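Polyphosphate:AMP phosphotransferase (Meiothermus ruber H328, PDB 5O6M) uses inorganic polyphosphate as phosphate donor to convert AMP to ADP and ADP to ATP, and also accepts other nucleoside mono- and diphosphates. Local coordinates at residues P19-F25 and P228-Y234; E48-E53 and A251-P255. The protein carries 1 engineered substitution. All coordinates share one frame; numbering follows the deposited sequence.

Contact 1: P19-F25 and P228-Y234; sequences PDDTSAF and PANKNWY. With PO4 (phosphate ion), chain B.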
loop_
_atom_site.group_PDB
_atom_site.type_symbol
_atom_site.label_atom_id
_atom_site.label_comp_id
_atom_site.label_asym_id
_atom_site.label_seq_id
_atom_site.Cartn_x
_atom_site.Cartn_y
_atom_site.Cartn_z
ATOM N N PRO D 19 -6.701 -36.673 -14.863
ATOM C CA PRO D 19 -7.312 -35.408 -15.305
ATOM C C PRO D 19 -8.712 -35.563 -15.878
ATOM O O PRO D 19 -9.465 -34.581 -15.902
ATOM C CB PRO D 19 -6.330 -34.897 -16.369
ATOM C CG PRO D 19 -5.025 -35.548 -16.025
ATOM C CD PRO D 19 -5.387 -36.904 -15.488
ATOM N N ASP D 20 -9.089 -36.756 -16.336
ATOM C CA ASP D 20 -10.407 -36.993 -16.910
ATOM C C ASP D 20 -11.399 -37.575 -15.915
ATOM O O ASP D 20 -12.539 -37.864 -16.293
ATOM C CB ASP D 20 -10.291 -37.907 -18.130
ATOM C CG ASP D 20 -9.804 -37.169 -19.359
ATOM O OD1 ASP D 20 -10.395 -36.117 -19.687
ATOM O OD2 ASP D 20 -8.824 -37.624 -19.985
ATOM N N ASP D 21 -10.996 -37.757 -14.660
ATOM C CA ASP D 21 -11.902 -38.284 -13.650
ATOM C C ASP D 21 -13.129 -37.393 -13.496
ATOM O O ASP D 21 -13.016 -36.176 -13.328
ATOM C CB ASP D 21 -11.169 -38.404 -12.314
ATOM C CG ASP D 21 -12.084 -38.818 -11.178
ATOM O OD1 ASP D 21 -13.082 -39.526 -11.438
ATOM O OD2 ASP D 21 -11.807 -38.427 -10.022
ATOM N N THR D 22 -14.312 -38.017 -13.551
ATOM C CA THR D 22 -15.573 -37.348 -13.248
ATOM C C THR D 22 -16.414 -38.173 -12.283
ATOM O O THR D 22 -17.626 -37.959 -12.182
ATOM C CB THR D 22 -16.373 -37.067 -14.523
ATOM O OG1 THR D 22 -16.671 -38.305 -15.181
ATOM C CG2 THR D 22 -15.578 -36.175 -15.464
ATOM N N SER D 23 -15.784 -39.104 -11.564
ATOM C CA SER D 23 -16.498 -40.098 -10.773
ATOM C C SER D 23 -17.288 -39.501 -9.617
ATOM O O SER D 23 -18.127 -40.203 -9.043
ATOM C CB SER D 23 -15.508 -41.137 -10.242
ATOM O OG SER D 23 -14.451 -40.514 -9.531
ATOM N N ALA D 24 -17.050 -38.237 -9.261
ATOM C CA ALA D 24 -17.757 -37.639 -8.134
ATOM C C ALA D 24 -19.156 -37.162 -8.500
ATOM O O ALA D 24 -19.972 -36.938 -7.599
ATOM C CB ALA D 24 -16.951 -36.473 -7.557
ATOM N N PHE D 25 -19.449 -36.987 -9.787
ATOM C CA PHE D 25 -20.761 -36.545 -10.241
ATOM C C PHE D 25 -21.413 -37.628 -11.093
ATOM O O PHE D 25 -20.825 -38.088 -12.080
ATOM C CB PHE D 25 -20.679 -35.235 -11.030
ATOM C CG PHE D 25 -22.025 -34.693 -11.422
ATOM C CD1 PHE D 25 -22.840 -34.082 -10.482
ATOM C CD2 PHE D 25 -22.486 -34.813 -12.723
ATOM C CE1 PHE D 25 -24.086 -33.593 -10.834
ATOM C CE2 PHE D 25 -23.729 -34.324 -13.081
ATOM C CZ PHE D 25 -24.530 -33.713 -12.135
ATOM N N PRO D 228 -9.774 -32.581 -11.177
ATOM C CA PRO D 228 -9.759 -33.025 -12.575
ATOM C C PRO D 228 -10.336 -31.925 -13.448
ATOM O O PRO D 228 -11.518 -31.588 -13.328
ATOM C CB PRO D 228 -10.642 -34.278 -12.568
ATOM C CG PRO D 228 -10.671 -34.724 -11.134
ATOM C CD PRO D 228 -10.575 -33.469 -10.317
ATOM N N ALA D 229 -9.508 -31.342 -14.313
ATOM C CA ALA D 229 -9.871 -30.106 -14.992
ATOM C C ALA D 229 -9.824 -30.213 -16.508
ATOM O O ALA D 229 -9.901 -29.185 -17.191
ATOM C CB ALA D 229 -8.966 -28.963 -14.515
ATOM N N ASN D 230 -9.700 -31.420 -17.065
ATOM C CA ASN D 230 -9.796 -31.544 -18.515
ATOM C C ASN D 230 -11.196 -31.205 -19.014
ATOM O O ASN D 230 -11.347 -30.740 -20.148
ATOM C CB ASN D 230 -9.393 -32.951 -18.956
ATOM C CG ASN D 230 -7.894 -33.096 -19.157
ATOM O OD1 ASN D 230 -7.119 -32.183 -18.845
ATOM N ND2 ASN D 230 -7.480 -34.240 -19.681
ATOM N N LYS D 231 -12.224 -31.437 -18.199
ATOM C CA LYS D 231 -13.603 -31.094 -18.542
ATOM C C LYS D 231 -14.021 -29.879 -17.724
ATOM O O LYS D 231 -14.124 -29.956 -16.495
ATOM C CB LYS D 231 -14.569 -32.257 -18.317
ATOM C CG LYS D 231 -14.233 -33.556 -19.033
ATOM C CD LYS D 231 -15.233 -34.631 -18.612
ATOM C CE LYS D 231 -14.867 -36.021 -19.112
ATOM N NZ LYS D 231 -15.743 -37.068 -18.497
ATOM N N ASN D 232 -14.261 -28.761 -18.411
ATOM C CA ASN D 232 -14.622 -27.522 -17.729
ATOM C C ASN D 232 -15.867 -27.690 -16.864
ATOM O O ASN D 232 -15.910 -27.200 -15.728
ATOM C CB ASN D 232 -14.841 -26.412 -18.752
ATOM C CG ASN D 232 -13.555 -25.964 -19.396
ATOM O OD1 ASN D 232 -12.481 -26.466 -19.072
ATOM N ND2 ASN D 232 -13.658 -25.033 -20.333
ATOM N N TRP D 233 -16.897 -28.364 -17.382
ATOM C CA TRP D 233 -18.129 -28.497 -16.612
ATOM C C TRP D 233 -17.876 -29.210 -15.291
ATOM O O TRP D 233 -18.484 -28.873 -14.268
ATOM C CB TRP D 233 -19.200 -29.227 -17.428
ATOM C CG TRP D 233 -18.848 -30.636 -17.836
ATOM C CD1 TRP D 233 -18.264 -31.032 -19.006
ATOM C CD2 TRP D 233 -19.089 -31.834 -17.084
ATOM N NE1 TRP D 233 -18.111 -32.398 -19.020
ATOM C CE2 TRP D 233 -18.611 -32.914 -17.854
ATOM C CE3 TRP D 233 -19.653 -32.097 -15.831
ATOM C CZ2 TRP D 233 -18.683 -34.235 -17.412
ATOM C CZ3 TRP D 233 -19.724 -33.407 -15.396
ATOM C CH2 TRP D 233 -19.242 -34.460 -16.182
ATOM N N TYR D 234 -16.978 -30.198 -15.287
ATOM C CA TYR D 234 -16.686 -30.910 -14.050
ATOM C C TYR D 234 -15.808 -30.073 -13.131
ATOM O O TYR D 234 -16.074 -29.971 -11.928
ATOM C CB TYR D 234 -16.016 -32.250 -14.353
ATOM C CG TYR D 234 -15.889 -33.136 -13.134
ATOM C CD1 TYR D 234 -17.009 -33.751 -12.583
ATOM C CD2 TYR D 234 -14.659 -33.358 -12.535
ATOM C CE1 TYR D 234 -16.906 -34.561 -11.471
ATOM C CE2 TYR D 234 -14.547 -34.171 -11.423
ATOM C CZ TYR D 234 -15.675 -34.769 -10.896
ATOM O OH TYR D 234 -15.571 -35.576 -9.791
HETATM P P PO4 B . -16.445 -28.145 -21.557
HETATM O O1 PO4 B . -17.174 -29.171 -22.394
HETATM O O2 PO4 B . -16.845 -28.298 -20.108
HETATM O O3 PO4 B . -16.805 -26.756 -22.035
HETATM O O4 PO4 B . -14.954 -28.359 -21.684
#

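Contact 2: E48-E53 and A251-P255; sequences ELLYAE and AMQYP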
loop_
_atom_site.group_PDB
_atom_site.type_symbol
_atom_site.label_atom_id
_atom_site.label_comp_id
_atom_site.label_asym_id
_atom_site.label_seq_id
_atom_site.Cartn_x
_atom_site.Cartn_y
_atom_site.Cartn_z
ATOM N N GLU D 48 -23.113 -13.230 0.628
ATOM C CA GLU D 48 -23.760 -12.090 1.272
ATOM C C GLU D 48 -23.767 -12.239 2.787
ATOM O O GLU D 48 -23.625 -11.250 3.516
ATOM C CB GLU D 48 -25.187 -11.923 0.745
ATOM C CG GLU D 48 -25.287 -11.738 -0.765
ATOM C CD GLU D 48 -25.022 -10.303 -1.194
ATOM O OE1 GLU D 48 -25.063 -10.022 -2.412
ATOM O OE2 GLU D 48 -24.766 -9.456 -0.312
ATOM N N LEU D 49 -23.922 -13.468 3.283
ATOM C CA LEU D 49 -23.799 -13.703 4.719
ATOM C C LEU D 49 -22.384 -13.400 5.203
ATOM O O LEU D 49 -22.193 -12.657 6.173
ATOM C CB LEU D 49 -24.195 -15.143 5.050
ATOM C CG LEU D 49 -25.545 -15.315 5.754
ATOM C CD1 LEU D 49 -25.854 -16.789 5.973
ATOM C CD2 LEU D 49 -25.589 -14.548 7.072
ATOM N N LEU D 50 -21.378 -13.984 4.545
ATOM C CA LEU D 50 -19.984 -13.718 4.892
ATOM C C LEU D 50 -19.728 -12.219 5.015
ATOM O O LEU D 50 -19.257 -11.735 6.049
ATOM C CB LEU D 50 -19.063 -14.330 3.833
ATOM C CG LEU D 50 -17.554 -14.115 3.964
ATOM C CD1 LEU D 50 -16.991 -14.911 5.138
ATOM C CD2 LEU D 50 -16.833 -14.458 2.662
ATOM N N TYR D 51 -20.043 -11.472 3.955
ATOM C CA TYR D 51 -19.835 -10.027 3.958
ATOM C C TYR D 51 -20.594 -9.357 5.097
ATOM O O TYR D 51 -20.046 -8.503 5.804
ATOM C CB TYR D 51 -20.263 -9.449 2.607
ATOM C CG TYR D 51 -19.958 -7.982 2.426
ATOM C CD1 TYR D 51 -18.666 -7.548 2.158
ATOM C CD2 TYR D 51 -20.965 -7.030 2.504
ATOM C CE1 TYR D 51 -18.381 -6.204 1.986
ATOM C CE2 TYR D 51 -20.691 -5.683 2.332
ATOM C CZ TYR D 51 -19.396 -5.277 2.073
ATOM O OH TYR D 51 -19.117 -3.939 1.902
ATOM N N ALA D 52 -21.859 -9.739 5.293
ATOM C CA ALA D 52 -22.689 -9.086 6.304
ATOM C C ALA D 52 -22.223 -9.422 7.716
ATOM O O ALA D 52 -22.174 -8.542 8.583
ATOM C CB ALA D 52 -24.155 -9.477 6.111
ATOM N N GLU D 53 -21.896 -10.692 7.972
ATOM C CA GLU D 53 -21.402 -11.069 9.295
ATOM C C GLU D 53 -20.081 -10.375 9.612
ATOM O O GLU D 53 -19.842 -9.968 10.756
ATOM C CB GLU D 53 -21.248 -12.588 9.383
ATOM C CG GLU D 53 -20.924 -13.102 10.777
ATOM C CD GLU D 53 -20.639 -14.593 10.797
ATOM O OE1 GLU D 53 -19.918 -15.074 9.894
ATOM O OE2 GLU D 53 -21.143 -15.289 11.707
ATOM N N ALA D 251 -21.299 -21.636 9.383
ATOM C CA ALA D 251 -22.473 -21.336 10.202
ATOM C C ALA D 251 -22.605 -19.831 10.435
ATOM O O ALA D 251 -22.769 -19.361 11.564
ATOM C CB ALA D 251 -22.419 -22.098 11.526
ATOM N N MET D 252 -22.539 -19.072 9.345
ATOM C CA MET D 252 -22.534 -17.619 9.434
ATOM C C MET D 252 -23.927 -17.087 9.761
ATOM O O MET D 252 -24.946 -17.650 9.355
ATOM C CB MET D 252 -21.997 -17.021 8.133
ATOM C CG MET D 252 -20.574 -17.490 7.835
ATOM S SD MET D 252 -19.826 -16.889 6.307
ATOM C CE MET D 252 -20.674 -17.884 5.085
ATOM N N GLN D 253 -23.960 -15.982 10.506
ATOM C CA GLN D 253 -25.198 -15.394 10.993
ATOM C C GLN D 253 -25.265 -13.929 10.602
ATOM O O GLN D 253 -24.259 -13.218 10.672
ATOM C CB GLN D 253 -25.281 -15.468 12.526
ATOM C CG GLN D 253 -24.998 -16.824 13.140
ATOM C CD GLN D 253 -26.113 -17.813 12.907
ATOM O OE1 GLN D 253 -27.264 -17.429 12.709
ATOM N NE2 GLN D 253 -25.781 -19.097 12.944
ATOM N N TYR D 254 -26.447 -13.471 10.203
ATOM C CA TYR D 254 -26.634 -12.037 10.058
ATOM C C TYR D 254 -26.493 -11.380 11.430
ATOM O O TYR D 254 -26.965 -11.928 12.432
ATOM C CB TYR D 254 -27.999 -11.719 9.447
ATOM C CG TYR D 254 -28.069 -11.988 7.962
ATOM C CD1 TYR D 254 -28.794 -13.061 7.460
ATOM C CD2 TYR D 254 -27.399 -11.174 7.061
ATOM C CE1 TYR D 254 -28.853 -13.305 6.100
ATOM C CE2 TYR D 254 -27.454 -11.410 5.704
ATOM C CZ TYR D 254 -28.179 -12.475 5.228
ATOM O OH TYR D 254 -28.229 -12.709 3.870
ATOM N N PRO D 255 -25.868 -10.210 11.514
ATOM C CA PRO D 255 -25.691 -9.557 12.816
ATOM C C PRO D 255 -27.023 -9.146 13.423
ATOM O O PRO D 255 -28.080 -9.196 12.791
ATOM C CB PRO D 255 -24.830 -8.333 12.490
ATOM C CG PRO D 255 -24.180 -8.658 11.185
ATOM C CD PRO D 255 -25.174 -9.489 10.438
#

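Contact 1: P19-F25 and P228-Y234
Thr22 lays its backbone over the ring of Tyr234, and the tightly packed part of the contact is built on this CH-pi pair: Thr22 CA stands 3.6 Å from the ring centroid of Tyr234, 17° off the normal. With its CG anti to the backbone N (chi1 -171°), Tyr234 points its ring at the 19-25 loop, and Phe25 CB lies at the ring edge, 3.9 Å from Tyr234 CE1. The Tyr234 hydroxyl, less surely placed in the model, is hydrogen-bonded to that of Tyr4. An Asx turn stiffens the loop here: Asp21 OD1 accepts from Ser23 N at 2.7 Å, above the carboxylate plane, and from Ser23 OG on its syn lone pair. Pro228, a compact ring, packs beside the Asp21 side chain, CG to CB 3.9 Å.

The side toward solvent, where Asp20 is exposed, is looser. Asn230 N makes a weak bond of 3.4 Å to Pro19 O, and Asn230 ND2 gives Asp20 OD1 another weak one, while Asn230 OD1 accepts from Ser171 N. The extended Lys231 crosses Thr22 at about a right angle, CD to CG2 3.5 Å. Beyond it, a phosphate ion, probably from the crystallisation liquor, accepts from Trp233 N at 2.7 Å and weakly from Asn232 N. Such anion binding just after the N-cap, Lys231, is typical of a helix N-terminus, here following the outermost strand, within this chain, of a P-loop NTPase-type parallel sheet.

Contact 2: E48-E53 and A251-P255
Apolar packing carries most of the contact, led by a CH-pi contact of Leu49, whose CD2 methyl sits over the centre of the Tyr254 ring, 3.5 Å from its centroid and 8° off the normal. Leucine suits this place because its branch offers one methyl to the ring while the other, CD1, meets a polar atom, lying 3.6 Å from the carbonyl Met252 O. Ala52, small enough to let the aromatic ring come near the helix, adds its CB at 3.8 Å from Tyr254 CD2. Met252 takes a different route: its chain, extended at chi2 (179°), carries SD to 3.6 Å from Leu50 CB, while the bend at chi3 turns the CE methyl.

The polar part is one hydrogen bond. Gln253 N donates to Glu53 OE2 at 3.1 Å, approaching steeply from above the carboxylate plane. A trans first torsion (-172°) and an extended chain carry the Glu53 carboxylate across Met252 to that amide, and OE1 is bonded to His56.

Trp190 of a second subunit meets the Tyr254 ring and packs on Ala52 and Pro255. Within the chain, these residues join the C-terminal end of helix 29-53, with His56 just before strand 57-64, to the chain that leaves helix 232-249 through Ala251.

Both contacts join sequence regions about 200 residues apart and involve the same two long helices. Contact 1 ties the loop preceding helix 29-53 to the start of helix 232-249; contact 2 brings the end of the first helix against the chain just after the second. Their centres are 32 Å apart and their nearest atoms about 21 Å, so they do not touch. Neither includes a residue of the ATP pocket, which draws on residues such as Lys70, Asp71 and Arg122, and the phosphate in contact 1 lies apart from that list. They differ in surroundings: no other subunit of the assembly touches contact 1, whereas a second subunit packs on contact 2.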